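Nitrogenase molybdenum-iron protein beta chain (Clostridium pasteurianum, PDB 4WES) forms, with the alpha chain, the molybdenum-iron component of nitrogenase, which reduces dinitrogen to ammonium, and shares an [8Fe-7S] cluster with that chain. Local coordinates at residues H59-A64 / D415-Y420. Sequence-based numbering, arbitrary orientation.
With FE2 (Fe (II) ion), chain J.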
ATOM      1  N   HIS B  59     -15.837   2.296   9.976  1.00  7.36           N
ATOM      2  CA  HIS B  59     -14.640   1.471  10.034  1.00  7.46           C
ATOM      3  C   HIS B  59     -14.786   0.246   9.131  1.00  7.53           C
ATOM      4  O   HIS B  59     -13.910  -0.047   8.328  1.00  9.46           O
ATOM      5  CB  HIS B  59     -14.372   1.077  11.504  1.00  7.57           C
ATOM      6  CG  HIS B  59     -13.217   0.154  11.693  1.00  8.59           C
ATOM      7  ND1 HIS B  59     -11.974   0.579  12.089  1.00  8.32           N
ATOM      8  CD2 HIS B  59     -13.175  -1.193  11.652  1.00 12.00           C
ATOM      9  CE1 HIS B  59     -11.203  -0.477  12.229  1.00  8.82           C
ATOM     10  NE2 HIS B  59     -11.906  -1.557  11.973  1.00 11.82           N
ATOM     11  N   PHE B  60     -15.874  -0.500   9.292  1.00  7.45           N
ATOM     12  CA  PHE B  60     -16.027  -1.799   8.625  1.00  8.08           C
ATOM     13  C   PHE B  60     -16.712  -1.716   7.267  1.00  7.42           C
ATOM     14  O   PHE B  60     -16.690  -2.721   6.537  1.00  8.66           O
ATOM     15  CB  PHE B  60     -16.809  -2.749   9.538  1.00  8.50           C
ATOM     16  CG  PHE B  60     -16.008  -3.232  10.702  1.00  8.46           C
ATOM     17  CD1 PHE B  60     -14.945  -4.099  10.498  1.00  9.35           C
ATOM     18  CD2 PHE B  60     -16.297  -2.838  12.009  1.00  9.00           C
ATOM     19  CE1 PHE B  60     -14.155  -4.526  11.556  1.00  9.67           C
ATOM     20  CE2 PHE B  60     -15.512  -3.279  13.067  1.00  9.75           C
ATOM     21  CZ  PHE B  60     -14.432  -4.119  12.829  1.00  9.76           C
ATOM     22  N   LYS B  61     -17.335  -0.593   6.937  1.00  7.64           N
ATOM     23  CA  LYS B  61     -18.164  -0.478   5.737  1.00  7.56           C
ATOM     24  C   LYS B  61     -19.200  -1.609   5.753  1.00  7.77           C
ATOM     25  O   LYS B  61     -19.422  -2.291   4.753  1.00  7.99           O
ATOM     26  CB  LYS B  61     -17.340  -0.456   4.442  1.00  7.99           C
ATOM     27  CG  LYS B  61     -16.187   0.537   4.462  1.00  8.56           C
ATOM     28  CD  LYS B  61     -16.551   1.961   4.813  1.00  7.84           C
ATOM     29  CE  LYS B  61     -15.369   2.895   4.587  1.00  8.25           C
ATOM     30  NZ  LYS B  61     -15.593   4.207   5.294  1.00  7.91           N
ATOM     31  N   GLU B  62     -19.872  -1.740   6.892  1.00  8.06           N
ATOM     32  CA  GLU B  62     -20.877  -2.780   7.143  1.00  7.92           C
ATOM     33  C   GLU B  62     -21.987  -2.185   7.966  1.00  7.72           C
ATOM     34  O   GLU B  62     -21.765  -1.209   8.700  1.00  8.56           O
ATOM     35  CB  GLU B  62     -20.298  -3.959   7.924  1.00  8.54           C
ATOM     36  CG  GLU B  62     -19.301  -4.840   7.171  1.00  8.63           C
ATOM     37  CD  GLU B  62     -20.026  -5.645   6.115  1.00  8.50           C
ATOM     38  OE1 GLU B  62     -20.560  -6.736   6.483  1.00 10.26           O
ATOM     39  OE2 GLU B  62     -20.064  -5.234   4.920  1.00  8.98           O
ATOM     40  N   PRO B  63     -23.179  -2.809   7.951  1.00  7.79           N
ATOM     41  CA  PRO B  63     -24.187  -2.466   8.936  1.00  8.32           C
ATOM     42  C   PRO B  63     -23.655  -2.704  10.356  1.00  8.53           C
ATOM     43  O   PRO B  63     -22.800  -3.570  10.561  1.00  9.25           O
ATOM     44  CB  PRO B  63     -25.322  -3.476   8.637  1.00  9.58           C
ATOM     45  CG  PRO B  63     -25.090  -3.866   7.211  1.00  9.45           C
ATOM     46  CD  PRO B  63     -23.594  -3.922   7.092  1.00  9.25           C
ATOM     47  N   ALA B  64     -24.227  -1.993  11.307  1.00  8.40           N
ATOM     48  CA  ALA B  64     -23.939  -2.230  12.735  1.00  8.71           C
ATOM     49  C   ALA B  64     -25.192  -1.890  13.502  1.00  8.41           C
ATOM     50  O   ALA B  64     -25.478  -0.703  13.742  1.00  9.89           O
ATOM     51  CB  ALA B  64     -22.743  -1.415  13.216  1.00  9.14           C
ATOM     52  N   ASP B 415     -11.135   5.235   6.342  1.00  7.59           N
ATOM     53  CA  ASP B 415     -10.826   5.888   5.090  1.00  7.74           C
ATOM     54  C   ASP B 415     -10.197   4.975   4.053  1.00  7.74           C
ATOM     55  O   ASP B 415      -9.706   5.474   3.054  1.00  8.21           O
ATOM     56  CB  ASP B 415      -9.968   7.148   5.314  1.00  7.67           C
ATOM     57  CG  ASP B 415      -8.674   6.909   6.078  1.00  7.34           C
ATOM     58  OD1 ASP B 415      -8.512   5.838   6.727  1.00  8.09           O
ATOM     59  OD2 ASP B 415      -7.813   7.814   6.001  1.00  8.44           O
ATOM     60  N   ARG B 416     -10.263   3.662   4.275  1.00  7.97           N
ATOM     61  CA  ARG B 416      -9.732   2.731   3.263  1.00  8.16           C
ATOM     62  C   ARG B 416     -10.674   1.516   3.169  1.00  8.89           C
ATOM     63  O   ARG B 416     -11.454   1.241   4.086  1.00 10.66           O
ATOM     64  CB  ARG B 416      -8.319   2.301   3.559  1.00  8.57           C
ATOM     65  CG  ARG B 416      -7.264   3.411   3.452  1.00  9.47           C
ATOM     66  CD  ARG B 416      -7.098   3.915   2.012  1.00  9.41           C
ATOM     67  NE  ARG B 416      -6.023   4.881   1.823  1.00  9.49           N
ATOM     68  CZ  ARG B 416      -6.156   6.189   2.011  1.00  9.03           C
ATOM     69  NH1 ARG B 416      -7.264   6.735   2.460  1.00  8.84           N
ATOM     70  NH2 ARG B 416      -5.137   7.007   1.754  1.00 10.08           N
ATOM     71  N   TYR B 417     -10.548   0.797   2.085  1.00  8.26           N
ATOM     72  CA  TYR B 417     -11.469  -0.311   1.775  1.00  8.18           C
ATOM     73  C   TYR B 417     -10.724  -1.620   1.772  1.00  8.50           C
ATOM     74  O   TYR B 417      -9.768  -1.821   1.041  1.00 11.45           O
ATOM     75  CB  TYR B 417     -12.129  -0.089   0.418  1.00  8.56           C
ATOM     76  CG  TYR B 417     -13.084   1.072   0.518  1.00  8.33           C
ATOM     77  CD1 TYR B 417     -14.403   0.876   0.777  1.00  8.51           C
ATOM     78  CD2 TYR B 417     -12.656   2.400   0.378  1.00  8.20           C
ATOM     79  CE1 TYR B 417     -15.299   1.891   0.924  1.00  8.62           C
ATOM     80  CE2 TYR B 417     -13.538   3.440   0.555  1.00  8.52           C
ATOM     81  CZ  TYR B 417     -14.861   3.213   0.816  1.00  7.92           C
ATOM     82  OH  TYR B 417     -15.790   4.212   0.973  1.00  8.50           O
ATOM     83  N   GLY B 418     -11.212  -2.569   2.577  1.00  9.15           N
ATOM     84  CA  GLY B 418     -10.666  -3.913   2.630  1.00 10.02           C
ATOM     85  C   GLY B 418      -9.689  -4.197   3.739  1.00 10.09           C
ATOM     86  O   GLY B 418      -9.263  -5.356   3.915  1.00 11.18           O
ATOM     87  N   HIS B 419      -9.336  -3.187   4.532  1.00 10.37           N
ATOM     88  CA  HIS B 419      -8.341  -3.356   5.582  1.00 11.04           C
ATOM     89  C   HIS B 419      -8.807  -4.396   6.591  1.00  9.97           C
ATOM     90  O   HIS B 419      -7.984  -5.118   7.159  1.00 10.94           O
ATOM     91  CB  HIS B 419      -8.014  -2.022   6.262  1.00 11.17           C
ATOM     92  CG  HIS B 419      -9.155  -1.396   6.984  1.00 11.05           C
ATOM     93  ND1 HIS B 419      -9.468  -1.739   8.274  1.00 11.35           N
ATOM     94  CD2 HIS B 419     -10.064  -0.462   6.605  1.00 11.95           C
ATOM     95  CE1 HIS B 419     -10.526  -1.049   8.661  1.00 12.82           C
ATOM     96  NE2 HIS B 419     -10.906  -0.267   7.673  1.00 14.71           N
ATOM     97  N   TYR B 420     -10.114  -4.482   6.768  1.00 10.24           N
ATOM     98  CA  TYR B 420     -10.732  -5.356   7.750  1.00 11.02           C
ATOM     99  C   TYR B 420     -10.714  -6.833   7.330  1.00 10.81           C
ATOM    100  O   TYR B 420     -11.117  -7.688   8.107  1.00 12.82           O
ATOM    101  CB  TYR B 420     -12.182  -4.886   8.081  1.00 11.42           C
ATOM    102  CG  TYR B 420     -12.834  -4.299   6.874  1.00  9.87           C
ATOM    103  CD1 TYR B 420     -12.867  -2.917   6.707  1.00  9.98           C
ATOM    104  CD2 TYR B 420     -13.350  -5.085   5.844  1.00 10.77           C
ATOM    105  CE1 TYR B 420     -13.348  -2.342   5.555  1.00  9.88           C
ATOM    106  CE2 TYR B 420     -13.851  -4.523   4.698  1.00 10.17           C
ATOM    107  CZ  TYR B 420     -13.838  -3.145   4.536  1.00  9.25           C
ATOM    108  OH  TYR B 420     -14.246  -2.548   3.381  1.00 10.56           O
TER
HETATM  109 FE   FE2 J 502     -19.239  -3.974   3.549  0.52  7.61          FE
HETATM  110  O   HOH W   1     -17.336  -4.353   4.417  1.00  8.78           O
HETATM  111  O   HOH W   2     -21.135  -3.668   2.784  1.00  9.16           O
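Largely buried aromatic packing joins the C-terminal end of helix 46-60, through H59, F60 and K61, to Y417, H419 and Y420 in the loop ahead of helix 426-448. H419 turns its edge onto the face of H59 in a T-shaped pair, planes at 83°; H419 CE1 lies 3.6 Å from H59 NE2. Histidine suits this place because one flat ring offers that C-H edge and an N-H, NE2 being divided between weak bonds to H59 O (3.1 Å) and I413 O. With chi1 of 176°, H59 sets its ring beside its own carbonyl carbon, where both meet H419; I413 N anchors H59 ND1. The flat ring of Y420 is held between F60 O, 3.5 Å from Y420 CE1, and G418 CA on the opposite face, its OH accepting a weak bond from G418 N, while Y420 CB meets the edge of F60 at CD1 (3.8 Å). K61, with positive phi (53°), crosses Y417 with its aliphatic chain, and its NZ reaches the carbonyls of R58 and M414. K61 O (2.1 Å) and E62 OE2 (2.0 Å) bind iron(II). Two waters, one donating to F60 O, and D301 and D305 of the second beta subunit complete an iron(II) site at the beta-beta interface, separate from the [8Fe-7S] cluster.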